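Local coordinates for protein membrane-anchored mycosin mycp1 (Mycobacterium thermoresistibile, PDB 4HVL) that is a subtilisin-like serine protease of the mycosin group, an essential component of the type VII (ESX-1) secretion system of mycobacteria, at residues 150-156 with 189-193. Sequence-based numbering, arbitrary orientation.
Sequences PNTTQTA and RPIDE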
# COMPACT_ATOMS: atom_id res chain seq x y z
N PRO A 150 17.62 6.05 17.63
CA PRO A 150 16.50 5.74 16.72
C PRO A 150 16.95 5.59 15.27
O PRO A 150 16.41 4.74 14.58
CB PRO A 150 15.56 6.94 16.87
CG PRO A 150 15.89 7.50 18.19
CD PRO A 150 17.37 7.31 18.35
N ASN A 151 17.96 6.35 14.86
CA ASN A 151 18.49 6.25 13.49
C ASN A 151 19.25 4.98 13.13
O ASN A 151 19.53 4.75 11.95
CB ASN A 151 19.31 7.50 13.15
CG ASN A 151 18.43 8.71 12.94
OD1 ASN A 151 17.41 8.64 12.25
ND2 ASN A 151 18.78 9.81 13.56
N THR A 152 19.58 4.14 14.11
CA THR A 152 20.18 2.85 13.83
C THR A 152 19.28 1.66 14.09
O THR A 152 19.77 0.54 14.11
CB THR A 152 21.46 2.66 14.65
OG1 THR A 152 21.16 2.82 16.06
CG2 THR A 152 22.51 3.67 14.21
N THR A 153 17.99 1.87 14.30
CA THR A 153 17.04 0.76 14.40
C THR A 153 16.76 0.17 13.01
O THR A 153 17.06 0.79 11.98
CB THR A 153 15.68 1.23 14.96
OG1 THR A 153 15.14 2.24 14.11
CG2 THR A 153 15.82 1.78 16.41
N GLN A 154 16.17 -1.02 12.99
CA GLN A 154 15.77 -1.64 11.74
C GLN A 154 14.70 -0.79 11.03
O GLN A 154 14.71 -0.71 9.80
CB GLN A 154 15.26 -3.06 11.97
CG GLN A 154 16.35 -4.05 12.34
CD GLN A 154 15.83 -5.48 12.50
OE1 GLN A 154 14.91 -5.92 11.79
NE2 GLN A 154 16.43 -6.22 13.43
N THR A 155 13.80 -0.17 11.79
CA THR A 155 12.79 0.74 11.22
C THR A 155 13.46 1.91 10.50
O THR A 155 13.05 2.26 9.40
CB THR A 155 11.86 1.29 12.30
OG1 THR A 155 11.25 0.19 12.98
CG2 THR A 155 10.76 2.15 11.70
N ALA A 156 14.47 2.51 11.11
CA ALA A 156 15.17 3.64 10.49
C ALA A 156 15.83 3.21 9.20
O ALA A 156 15.72 3.90 8.18
CB ALA A 156 16.19 4.22 11.43
N ARG A 189 10.30 9.44 19.84
CA ARG A 189 11.54 8.84 19.41
C ARG A 189 11.65 9.00 17.91
O ARG A 189 11.64 8.00 17.19
CB ARG A 189 11.56 7.35 19.79
CG ARG A 189 11.70 7.09 21.29
CD ARG A 189 11.90 5.61 21.60
NE ARG A 189 13.18 5.09 21.11
CZ ARG A 189 13.37 4.35 20.00
NH1 ARG A 189 12.35 4.01 19.22
NH2 ARG A 189 14.60 3.95 19.67
N PRO A 190 11.76 10.25 17.44
CA PRO A 190 11.66 10.52 16.01
C PRO A 190 12.85 10.00 15.20
O PRO A 190 13.98 10.19 15.61
CB PRO A 190 11.58 12.05 15.94
CG PRO A 190 12.28 12.52 17.18
CD PRO A 190 11.92 11.50 18.22
N ILE A 191 12.59 9.35 14.08
CA ILE A 191 13.63 8.91 13.15
C ILE A 191 13.85 10.05 12.15
O ILE A 191 12.88 10.71 11.77
CB ILE A 191 13.14 7.64 12.40
CG1 ILE A 191 13.22 6.41 13.32
CG2 ILE A 191 13.93 7.40 11.13
CD1 ILE A 191 12.37 5.24 12.87
N ASP A 192 15.08 10.29 11.71
CA ASP A 192 15.29 11.28 10.66
C ASP A 192 14.94 10.59 9.32
O ASP A 192 15.67 9.77 8.85
CB ASP A 192 16.73 11.87 10.67
CG ASP A 192 17.03 12.74 9.42
OD1 ASP A 192 16.09 13.04 8.63
OD2 ASP A 192 18.22 13.12 9.20
N GLU A 193 13.79 10.91 8.75
CA GLU A 193 13.32 10.28 7.52
C GLU A 193 12.98 11.34 6.47
O GLU A 193 12.08 11.16 5.64
CB GLU A 193 12.10 9.41 7.81
CG GLU A 193 10.92 10.15 8.47
CD GLU A 193 9.58 9.49 8.15
OE1 GLU A 193 9.26 9.34 6.96
OE2 GLU A 193 8.86 9.08 9.05
O HOH W 1 17.43 7.78 9.62
O HOH W 2 15.19 6.61 8.15
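The guanidinium of R189 presents one face to the ring of P150, whose CG lies 4.1 Å from NH2, while the methyl CG2 of T153 sits at its edge, near the guanidinium plane. A bend at chi3 (67°) turns the arginine chain back so that its flat end reaches these two residues. The second flat group is the side-chain amide of N151. Its OD1 accepts from the backbone N of D192 at 2.9 Å, in the plane of the amide and on a lone pair, through a nearly straight bond. A water lies 2.8 Å from both N151 OD1 and D192 O and bridges them, so one amide oxygen serves both chain and solvent.

Between these polar margins lies I191, a buried side chain that works by its separate branches. CG1 anti to the carbonyl carbon (chi1 -75°) and an extended chi2 (161°) carry CD1 to the methyl CG2 of T155 at 3.7 Å, and CG2 packs against A156 CB at 3.9 Å. A second water sits 2.8 Å from A156 O and 3.3 Å from D192 O.

The helix start itself is secured from within 150-156. T153 is the N-cap of helix 154-171: its OG1 accepts from A156 N at 3.1 Å and donates to P150 O, which also receives T153 N. Across the contact, E193 holds the N-cap position of helix 194-206, and D192 OD1 bonds to T194 OG1.

In this subtilisin fold the contact thus joins the start of helix 154-171 to the loop that leads from strand 183-186 into helix 194-206. Its chemistry implies a small apolar centre flanked by one direct hydrogen bond, from D192 N to N151 OD1, with one water bridging the N151 amide to D192 O and another bridging the carbonyl oxygens of A156 and D192.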